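Tyrosine--tRNA ligase (PDB 2CYC) probably catalyses the two-step attachment of tyrosine to tRNA(Tyr), first activating the amino acid with ATP and then passing it to the acceptor end of the tRNA. Local coordinates at residues A[68-73]-A[116-121]; A[34-39]-A[181-186]; A[282-287]-A[327-332]. One frame throughout, in Å; residues are numbered along the deposited sequence.

Interactions 1 and 2 belong to one sheet. Strand 36-40 lies between strands 69-72 and 183-187, and strand 117-120 pairs with the far side of 69-72, so the order is 183-187, 36-40, 69-72, 117-120, all parallel. The centres of interactions 1 and 2 are about 10 Å apart, both contacts reach the bound tyrosine, and both segments of interaction 1 fall between those of interaction 2 in sequence. Interaction 3 follows both, past the KMSKS region, joining the loop before helix 288-297 to the end of helix 322-330. Its centre is about 39 Å from that of interaction 1 and 36 Å from that of interaction 2, across the chain's centre, packing remote from the tyrosine pocket.

Interaction 1: residues A[68-73]-A[116-121]; sequences TRVFLA and VEFVLA. With TYR (tyrosine), chain C.
Strands 69-72 and 117-120 run parallel with axes 4.6 Å apart and 16° askew, R69 beside E117 through to L72 beside L120; V70 and L72 give their amides to the carbonyls of E117 and V119, and E117, V119 and A121 give theirs to T68, V70 and L72. On one face R69 forms a salt bridge to E117, side-on, its NE and NH1 both bonding to the single oxygen E117 OE2, 2.9 Å away. That oxygen sits in the guanidinium plane, yet both nitrogens approach it from one side of the carboxylate, and the two planes are 43° apart. A bend at chi3 of R69 (-54°) swings the group over to the glutamate, while NH2 is held by Q179. V119 CG2 lies over a face of the guanidinium, 3.6 Å from R69 CD. Farther along this face the F71 ring closes on A121, with F71 CZ 3.5 Å from A121 CB, and F71 CE2 comes within 3.6 Å of OH of the bound tyrosine. On the opposite face, V70 and F118 lie side by side, V70 CB 3.5 Å from F118 CE2, and L72 meets L120 where helix 87-108 packs. A73, N-cap of the next helix, touches the ligand through CB, 3.5 Å from its CD2. Joined through helices 74-79 and 87-108, the two strands make a beta-alpha-beta crossover of the class I Rossmann fold, the tyrosine near their C-terminal ends.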
loop_
_atom_site.group_PDB
_atom_site.type_symbol
_atom_site.label_atom_id
_atom_site.label_comp_id
_atom_site.label_asym_id
_atom_site.label_seq_id
_atom_site.Cartn_x
_atom_site.Cartn_y
_atom_site.Cartn_z
ATOM N N THR A 68 18.534 21.365 5.395
ATOM C CA THR A 68 18.255 20.221 6.244
ATOM C C THR A 68 16.851 20.138 6.827
ATOM O O THR A 68 16.222 21.158 7.145
ATOM C CB THR A 68 19.292 20.163 7.387
ATOM O OG1 THR A 68 19.191 21.342 8.206
ATOM C CG2 THR A 68 20.702 20.084 6.793
ATOM N N ARG A 69 16.373 18.906 6.990
ATOM C CA ARG A 69 15.026 18.675 7.518
ATOM C C ARG A 69 14.913 17.413 8.359
ATOM O O ARG A 69 15.471 16.372 8.003
ATOM C CB ARG A 69 14.027 18.575 6.353
ATOM C CG ARG A 69 12.607 18.143 6.751
ATOM C CD ARG A 69 11.714 18.034 5.527
ATOM N NE ARG A 69 11.716 19.276 4.754
ATOM C CZ ARG A 69 11.007 19.476 3.643
ATOM N NH1 ARG A 69 11.080 20.640 3.012
ATOM N NH2 ARG A 69 10.222 18.520 3.161
ATOM N N VAL A 70 14.193 17.518 9.475
ATOM C CA VAL A 70 13.934 16.377 10.356
ATOM C C VAL A 70 12.476 16.000 10.063
ATOM O O VAL A 70 11.573 16.836 10.166
ATOM C CB VAL A 70 14.085 16.753 11.852
ATOM C CG1 VAL A 70 13.471 15.659 12.737
ATOM C CG2 VAL A 70 15.564 16.947 12.192
ATOM N N PHE A 71 12.273 14.744 9.677
ATOM C CA PHE A 71 10.970 14.192 9.314
ATOM C C PHE A 71 10.472 13.292 10.454
ATOM O O PHE A 71 11.083 12.256 10.747
ATOM C CB PHE A 71 11.151 13.382 8.021
ATOM C CG PHE A 71 9.871 12.897 7.390
ATOM C CD1 PHE A 71 9.040 13.777 6.695
ATOM C CD2 PHE A 71 9.549 11.537 7.404
ATOM C CE1 PHE A 71 7.910 13.312 6.015
ATOM C CE2 PHE A 71 8.418 11.055 6.728
ATOM C CZ PHE A 71 7.598 11.950 6.029
ATOM N N LEU A 72 9.368 13.697 11.090
ATOM C CA LEU A 72 8.776 12.953 12.204
ATOM C C LEU A 72 7.752 11.989 11.592
ATOM O O LEU A 72 6.641 12.388 11.215
ATOM C CB LEU A 72 8.108 13.939 13.172
ATOM C CG LEU A 72 8.993 15.136 13.560
ATOM C CD1 LEU A 72 8.154 16.276 14.145
ATOM C CD2 LEU A 72 10.053 14.687 14.549
ATOM N N ALA A 73 8.143 10.722 11.493
ATOM C CA ALA A 73 7.314 9.692 10.855
ATOM C C ALA A 73 6.172 9.155 11.709
ATOM O O ALA A 73 6.233 8.006 12.169
ATOM C CB ALA A 73 8.219 8.541 10.395
ATOM N N VAL A 116 16.827 24.338 10.648
ATOM C CA VAL A 116 16.433 22.979 10.311
ATOM C C VAL A 116 14.908 22.938 10.166
ATOM O O VAL A 116 14.186 23.422 11.030
ATOM C CB VAL A 116 16.862 21.974 11.417
ATOM C CG1 VAL A 116 16.310 20.594 11.106
ATOM C CG2 VAL A 116 18.388 21.917 11.525
ATOM N N GLU A 117 14.427 22.392 9.057
ATOM C CA GLU A 117 12.991 22.262 8.834
ATOM C C GLU A 117 12.504 21.046 9.624
ATOM O O GLU A 117 13.196 20.021 9.687
ATOM C CB GLU A 117 12.697 22.049 7.338
ATOM C CG GLU A 117 13.061 23.252 6.472
ATOM C CD GLU A 117 13.096 22.934 4.986
ATOM O OE1 GLU A 117 13.062 23.890 4.181
ATOM O OE2 GLU A 117 13.173 21.740 4.618
ATOM N N PHE A 118 11.338 21.177 10.252
ATOM C CA PHE A 118 10.737 20.082 10.995
ATOM C C PHE A 118 9.371 19.813 10.360
ATOM O O PHE A 118 8.514 20.692 10.303
ATOM C CB PHE A 118 10.606 20.426 12.485
ATOM C CG PHE A 118 11.895 20.288 13.245
ATOM C CD1 PHE A 118 12.838 21.316 13.243
ATOM C CD2 PHE A 118 12.196 19.101 13.914
ATOM C CE1 PHE A 118 14.062 21.162 13.892
ATOM C CE2 PHE A 118 13.415 18.933 14.570
ATOM C CZ PHE A 118 14.351 19.961 14.560
ATOM N N VAL A 119 9.187 18.592 9.872
ATOM C CA VAL A 119 7.953 18.194 9.195
ATOM C C VAL A 119 7.311 16.956 9.820
ATOM O O VAL A 119 7.955 15.917 9.962
ATOM C CB VAL A 119 8.247 17.901 7.693
ATOM C CG1 VAL A 119 7.058 17.241 7.027
ATOM C CG2 VAL A 119 8.598 19.202 6.965
ATOM N N LEU A 120 6.045 17.074 10.208
ATOM C CA LEU A 120 5.309 15.938 10.755
ATOM C C LEU A 120 4.859 15.178 9.502
ATOM O O LEU A 120 4.212 15.764 8.637
ATOM C CB LEU A 120 4.094 16.433 11.549
ATOM C CG LEU A 120 3.308 15.378 12.338
ATOM C CD1 LEU A 120 4.246 14.661 13.307
ATOM C CD2 LEU A 120 2.156 16.039 13.095
ATOM N N ALA A 121 5.192 13.892 9.391
ATOM C CA ALA A 121 4.833 13.117 8.188
ATOM C C ALA A 121 3.402 13.311 7.709
ATOM O O ALA A 121 3.163 13.478 6.511
ATOM C CB ALA A 121 5.101 11.613 8.405
HETATM N N TYR C . 12.425 3.738 8.998
HETATM C CA TYR C . 13.049 4.809 9.833
HETATM C C TYR C . 13.476 4.247 11.188
HETATM O O TYR C . 13.116 3.089 11.489
HETATM C CB TYR C . 12.057 5.966 10.036
HETATM C CG TYR C . 11.693 6.684 8.751
HETATM C CD1 TYR C . 12.666 7.329 7.988
HETATM C CD2 TYR C . 10.372 6.719 8.296
HETATM C CE1 TYR C . 12.331 7.991 6.794
HETATM C CE2 TYR C . 10.027 7.382 7.119
HETATM C CZ TYR C . 11.007 8.011 6.369
HETATM O OH TYR C . 10.657 8.654 5.194
HETATM O OXT TYR C . 14.161 4.974 11.934
#

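Interaction 2: residues A[34-39]-A[181-186]; sequences LQHYIG and VTIAHA. With TYR (tyrosine), chain C.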
loop_
_atom_site.group_PDB
_atom_site.type_symbol
_atom_site.label_atom_id
_atom_site.label_comp_id
_atom_site.label_asym_id
_atom_site.label_seq_id
_atom_site.Cartn_x
_atom_site.Cartn_y
_atom_site.Cartn_z
ATOM N N LEU A 34 19.488 21.149 -3.297
ATOM C CA LEU A 34 20.048 20.342 -2.222
ATOM C C LEU A 34 19.087 20.308 -1.039
ATOM O O LEU A 34 19.140 21.159 -0.147
ATOM C CB LEU A 34 21.410 20.908 -1.783
ATOM C CG LEU A 34 22.472 20.945 -2.891
ATOM C CD1 LEU A 34 23.724 21.670 -2.419
ATOM C CD2 LEU A 34 22.797 19.530 -3.309
ATOM N N GLN A 35 18.192 19.328 -1.051
ATOM C CA GLN A 35 17.232 19.186 0.020
ATOM C C GLN A 35 17.519 17.886 0.743
ATOM O O GLN A 35 17.455 16.803 0.160
ATOM C CB GLN A 35 15.802 19.167 -0.529
ATOM C CG GLN A 35 14.747 18.837 0.516
ATOM C CD GLN A 35 14.550 19.952 1.523
ATOM O OE1 GLN A 35 14.880 19.824 2.714
ATOM N NE2 GLN A 35 14.013 21.060 1.048
ATOM N N HIS A 36 17.849 18.007 2.017
ATOM C CA HIS A 36 18.126 16.850 2.833
ATOM C C HIS A 36 16.913 16.548 3.696
ATOM O O HIS A 36 15.972 17.342 3.785
ATOM C CB HIS A 36 19.347 17.122 3.742
ATOM C CG HIS A 36 19.275 16.453 5.085
ATOM N ND1 HIS A 36 18.365 16.824 6.052
ATOM C CD2 HIS A 36 20.009 15.449 5.625
ATOM C CE1 HIS A 36 18.544 16.081 7.132
ATOM N NE2 HIS A 36 19.535 15.239 6.901
ATOM N N TYR A 37 16.960 15.375 4.310
ATOM C CA TYR A 37 15.972 14.940 5.262
ATOM C C TYR A 37 16.474 13.662 5.908
ATOM O O TYR A 37 17.332 12.958 5.363
ATOM C CB TYR A 37 14.605 14.699 4.596
ATOM C CG TYR A 37 14.183 13.243 4.442
ATOM C CD1 TYR A 37 12.964 12.788 4.968
ATOM C CD2 TYR A 37 14.959 12.340 3.702
ATOM C CE1 TYR A 37 12.525 11.474 4.747
ATOM C CE2 TYR A 37 14.534 11.023 3.480
ATOM C CZ TYR A 37 13.317 10.602 3.995
ATOM O OH TYR A 37 12.871 9.337 3.703
ATOM N N ILE A 38 15.955 13.399 7.094
ATOM C CA ILE A 38 16.228 12.169 7.813
ATOM C C ILE A 38 14.963 11.972 8.640
ATOM O O ILE A 38 14.515 12.878 9.358
ATOM C CB ILE A 38 17.535 12.214 8.697
ATOM C CG1 ILE A 38 17.639 10.900 9.484
ATOM C CG2 ILE A 38 17.553 13.426 9.633
ATOM C CD1 ILE A 38 19.019 10.641 10.108
ATOM N N GLY A 39 14.354 10.806 8.476
ATOM C CA GLY A 39 13.126 10.511 9.184
ATOM C C GLY A 39 13.352 9.676 10.425
ATOM O O GLY A 39 14.309 8.906 10.515
ATOM N N VAL A 181 13.650 15.311 -2.037
ATOM C CA VAL A 181 14.915 15.046 -1.354
ATOM C C VAL A 181 16.053 14.561 -2.268
ATOM O O VAL A 181 15.918 13.551 -2.957
ATOM C CB VAL A 181 14.694 14.024 -0.204
ATOM C CG1 VAL A 181 16.011 13.676 0.457
ATOM C CG2 VAL A 181 13.731 14.611 0.825
ATOM N N THR A 182 17.169 15.296 -2.281
ATOM C CA THR A 182 18.328 14.919 -3.098
ATOM C C THR A 182 19.456 14.400 -2.203
ATOM O O THR A 182 20.411 13.791 -2.681
ATOM C CB THR A 182 18.855 16.114 -3.955
ATOM O OG1 THR A 182 19.031 17.266 -3.121
ATOM C CG2 THR A 182 17.881 16.443 -5.087
ATOM N N ILE A 183 19.348 14.672 -0.905
ATOM C CA ILE A 183 20.325 14.184 0.071
ATOM C C ILE A 183 19.524 13.349 1.077
ATOM O O ILE A 183 19.011 13.877 2.072
ATOM C CB ILE A 183 21.042 15.347 0.829
ATOM C CG1 ILE A 183 21.783 16.257 -0.160
ATOM C CG2 ILE A 183 22.020 14.776 1.867
ATOM C CD1 ILE A 183 22.857 15.567 -0.995
ATOM N N ALA A 184 19.401 12.052 0.804
ATOM C CA ALA A 184 18.641 11.150 1.676
ATOM C C ALA A 184 19.571 10.639 2.767
ATOM O O ALA A 184 20.453 9.812 2.518
ATOM C CB ALA A 184 18.062 9.988 0.859
ATOM N N HIS A 185 19.354 11.143 3.977
ATOM C CA HIS A 185 20.181 10.828 5.135
ATOM C C HIS A 185 19.507 9.876 6.136
ATOM O O HIS A 185 18.330 10.036 6.482
ATOM C CB HIS A 185 20.568 12.156 5.810
ATOM C CG HIS A 185 21.263 12.006 7.125
ATOM N ND1 HIS A 185 21.077 12.892 8.165
ATOM C CD2 HIS A 185 22.120 11.064 7.582
ATOM C CE1 HIS A 185 21.782 12.498 9.210
ATOM N NE2 HIS A 185 22.423 11.388 8.883
ATOM N N ALA A 186 20.263 8.878 6.585
ATOM C CA ALA A 186 19.774 7.899 7.551
ATOM C C ALA A 186 20.935 7.119 8.148
ATOM O O ALA A 186 22.082 7.269 7.727
ATOM C CB ALA A 186 18.805 6.910 6.875
HETATM N N TYR C . 12.425 3.738 8.998
HETATM C CA TYR C . 13.049 4.809 9.833
HETATM C C TYR C . 13.476 4.247 11.188
HETATM O O TYR C . 13.116 3.089 11.489
HETATM C CB TYR C . 12.057 5.966 10.036
HETATM C CG TYR C . 11.693 6.684 8.751
HETATM C CD1 TYR C . 12.666 7.329 7.988
HETATM C CD2 TYR C . 10.372 6.719 8.296
HETATM C CE1 TYR C . 12.331 7.991 6.794
HETATM C CE2 TYR C . 10.027 7.382 7.119
HETATM C CZ TYR C . 11.007 8.011 6.369
HETATM O OH TYR C . 10.657 8.654 5.194
HETATM O OXT TYR C . 14.161 4.974 11.934
HETATM O O HOH W 1 15.910 8.816 6.735
#
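In the parallel part of the Rossmann-fold sheet, H36 pairs with I183 and Y37 with A184, the axes of the two strands 29° apart. The carbonyl of Q35 accepts twice: T182 N lies in its plane at 2.9 Å from Q35 O, and I183 N comes from above that plane. T182 OG1 takes the amide of Q35 as well and has a second bond with P33 O. Farther on, H185 N lies nearly on the line of the Y37 C=O, 3.1 Å from Y37 O, though its N-H is bent off it. The two histidines meet rim to rim, H36 NE2 3.1 Å from H185 ND1 in a hydrogen bond, with their rings inclined at 41°. Their other nitrogens are also held: H36 ND1 by R69 N, H185 NE2 by H223 ND1, so a run of polar contacts crosses the buried sheet. I38, its CG1 anti to the backbone N (chi1 175°), sends CD1 over one face of the H185 ring, a CH-pi contact 3.6 Å from the centroid. On the other side of the sheet Y37 rests on V181, Y37 CD2 3.7 Å from V181 CG1, and its OH stands 2.8 Å from OH of the bound tyrosine, probably hydrogen-bonded. A phenylalanine in place of Y37 would probably leave the ligand's phenol oxygen without this partner. A water donates to H185 O and accepts from G39 N, its oxygen 2.7 Å from H185 O, beside the ligand ring. Strand 36-40 gives Y37 and G39 to the tyrosine pocket of a class I synthetase, flanked by strand 183-187.

Interaction 3: residues A[282-287]-A[327-332]; sequences REVRYN and RDFAEG
A first torsion of -169° at F329 puts CG opposite the backbone N and carries the ring from the end of helix 322-330 against the backbone of R282 and E283, while R282, its CG turned beside its own N (chi1 -56°) and its chain extended as far as NE, lies along the C-terminal end of the helix. The ring's CE2 corner does the touching, F329 CE2 being 3.3 Å from both R282 N and E283 O. V284 CG1 comes to the edge of the same ring and also reaches A330, 3.9 Å from A330 CB. Over the centre of one ring face sits a water that donates to F329 O at 2.7 Å and accepts from R282 N at 3.1 Å, bridging the two backbones. F329 O is further approached by the CA-H of R282 and takes the amide of G332, part of the Schellman motif in which G332, at positive phi, ends the helix. R282 then follows the turn: CD is 3.4 Å from A330 O, NE packs on G332 CA, and E331 O stands over one guanidinium face, toward its rim. Within the loop before helix 288-297, E283 OE2 accepts Y286 N through its anti lone pair, 3.0 Å away, and helps fix the turn; the F329 ring is backed by L290 and L339. No direct hydrogen bond or salt bridge joins the two segments, so the contact rests on packing and one water, with the positive R282 beside carbonyls at the helix C-terminus, probably mildly favourable electrostatically.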
loop_
_atom_site.group_PDB
_atom_site.type_symbol
_atom_site.label_atom_id
_atom_site.label_comp_id
_atom_site.label_asym_id
_atom_site.label_seq_id
_atom_site.Cartn_x
_atom_site.Cartn_y
_atom_site.Cartn_z
ATOM N N ARG A 282 42.389 -4.035 26.246
ATOM C CA ARG A 282 43.092 -4.283 24.982
ATOM C C ARG A 282 42.224 -4.717 23.803
ATOM O O ARG A 282 42.723 -4.836 22.684
ATOM C CB ARG A 282 44.207 -5.317 25.180
ATOM C CG ARG A 282 45.204 -4.947 26.256
ATOM C CD ARG A 282 46.465 -5.784 26.149
ATOM N NE ARG A 282 47.425 -5.425 27.186
ATOM C CZ ARG A 282 48.688 -5.838 27.219
ATOM N NH1 ARG A 282 49.157 -6.632 26.263
ATOM N NH2 ARG A 282 49.482 -5.461 28.215
ATOM N N GLU A 283 40.937 -4.957 24.037
ATOM C CA GLU A 283 40.048 -5.367 22.952
ATOM C C GLU A 283 39.705 -4.155 22.085
ATOM O O GLU A 283 39.180 -3.159 22.585
ATOM C CB GLU A 283 38.769 -5.984 23.528
ATOM C CG GLU A 283 37.715 -6.394 22.497
ATOM C CD GLU A 283 38.236 -7.352 21.432
ATOM O OE1 GLU A 283 39.044 -8.245 21.756
ATOM O OE2 GLU A 283 37.819 -7.221 20.263
ATOM N N VAL A 284 40.016 -4.233 20.793
ATOM C CA VAL A 284 39.730 -3.132 19.878
ATOM C C VAL A 284 38.840 -3.522 18.704
ATOM O O VAL A 284 38.461 -2.662 17.918
ATOM C CB VAL A 284 41.024 -2.501 19.304
ATOM C CG1 VAL A 284 41.861 -1.907 20.429
ATOM C CG2 VAL A 284 41.816 -3.547 18.522
ATOM N N ARG A 285 38.512 -4.805 18.583
ATOM C CA ARG A 285 37.650 -5.284 17.497
ATOM C C ARG A 285 36.173 -5.007 17.819
ATOM O O ARG A 285 35.442 -4.439 17.008
ATOM C CB ARG A 285 37.861 -6.784 17.287
ATOM C CG ARG A 285 36.865 -7.447 16.344
ATOM C CD ARG A 285 36.908 -8.965 16.521
ATOM N NE ARG A 285 35.913 -9.678 15.721
ATOM C CZ ARG A 285 35.939 -9.767 14.395
ATOM N NH1 ARG A 285 34.990 -10.441 13.759
ATOM N NH2 ARG A 285 36.914 -9.182 13.705
ATOM N N TYR A 286 35.735 -5.432 19.000
ATOM C CA TYR A 286 34.363 -5.197 19.432
ATOM C C TYR A 286 34.468 -4.544 20.804
ATOM O O TYR A 286 34.757 -5.202 21.807
ATOM C CB TYR A 286 33.564 -6.504 19.508
ATOM C CG TYR A 286 32.114 -6.244 19.822
ATOM C CD1 TYR A 286 31.715 -5.924 21.115
ATOM C CD2 TYR A 286 31.154 -6.218 18.811
ATOM C CE1 TYR A 286 30.404 -5.576 21.402
ATOM C CE2 TYR A 286 29.829 -5.870 19.087
ATOM C CZ TYR A 286 29.465 -5.548 20.385
ATOM O OH TYR A 286 28.174 -5.180 20.677
ATOM N N ASN A 287 34.221 -3.243 20.839
ATOM C CA ASN A 287 34.301 -2.482 22.071
ATOM C C ASN A 287 33.369 -1.275 21.970
ATOM O O ASN A 287 33.699 -0.272 21.333
ATOM C CB ASN A 287 35.760 -2.037 22.246
ATOM C CG ASN A 287 36.038 -1.413 23.597
ATOM O OD1 ASN A 287 37.127 -1.591 24.158
ATOM N ND2 ASN A 287 35.076 -0.663 24.120
ATOM N N ARG A 327 45.767 2.742 19.834
ATOM C CA ARG A 327 47.062 2.070 19.965
ATOM C C ARG A 327 47.367 1.881 21.456
ATOM O O ARG A 327 47.664 0.782 21.910
ATOM C CB ARG A 327 48.161 2.923 19.319
ATOM C CG ARG A 327 49.550 2.292 19.305
ATOM C CD ARG A 327 49.787 1.405 18.078
ATOM N NE ARG A 327 49.886 2.166 16.829
ATOM C CZ ARG A 327 48.847 2.594 16.109
ATOM N NH1 ARG A 327 49.051 3.281 14.991
ATOM N NH2 ARG A 327 47.604 2.325 16.493
ATOM N N ASP A 328 47.289 2.971 22.206
ATOM C CA ASP A 328 47.536 2.940 23.637
ATOM C C ASP A 328 46.627 1.942 24.350
ATOM O O ASP A 328 47.029 1.333 25.338
ATOM C CB ASP A 328 47.335 4.334 24.222
ATOM C CG ASP A 328 48.641 5.000 24.595
ATOM O OD1 ASP A 328 49.650 4.769 23.894
ATOM O OD2 ASP A 328 48.655 5.765 25.582
ATOM N N PHE A 329 45.408 1.768 23.849
ATOM C CA PHE A 329 44.474 0.838 24.476
ATOM C C PHE A 329 44.848 -0.596 24.111
ATOM O O PHE A 329 44.892 -1.478 24.972
ATOM C CB PHE A 329 43.031 1.126 24.027
ATOM C CG PHE A 329 41.987 0.386 24.830
ATOM C CD1 PHE A 329 41.538 0.894 26.052
ATOM C CD2 PHE A 329 41.490 -0.839 24.392
ATOM C CE1 PHE A 329 40.611 0.191 26.827
ATOM C CE2 PHE A 329 40.567 -1.554 25.155
ATOM C CZ PHE A 329 40.125 -1.038 26.379
ATOM N N ALA A 330 45.118 -0.826 22.832
ATOM C CA ALA A 330 45.485 -2.156 22.362
ATOM C C ALA A 330 46.745 -2.648 23.064
ATOM O O ALA A 330 46.867 -3.835 23.371
ATOM C CB ALA A 330 45.704 -2.141 20.852
ATOM N N GLU A 331 47.673 -1.730 23.323
ATOM C CA GLU A 331 48.927 -2.073 23.989
ATOM C C GLU A 331 48.832 -2.121 25.516
ATOM O O GLU A 331 49.843 -2.266 26.193
ATOM C CB GLU A 331 50.022 -1.087 23.569
ATOM C CG GLU A 331 50.374 -1.182 22.088
ATOM C CD GLU A 331 51.310 -0.080 21.618
ATOM O OE1 GLU A 331 51.674 -0.095 20.424
ATOM O OE2 GLU A 331 51.675 0.797 22.428
ATOM N N GLY A 332 47.623 -1.996 26.056
ATOM C CA GLY A 332 47.454 -2.038 27.499
ATOM C C GLY A 332 48.040 -0.852 28.242
ATOM O O GLY A 332 48.312 -0.932 29.436
HETATM O O HOH W 2 43.666 -1.429 27.413
#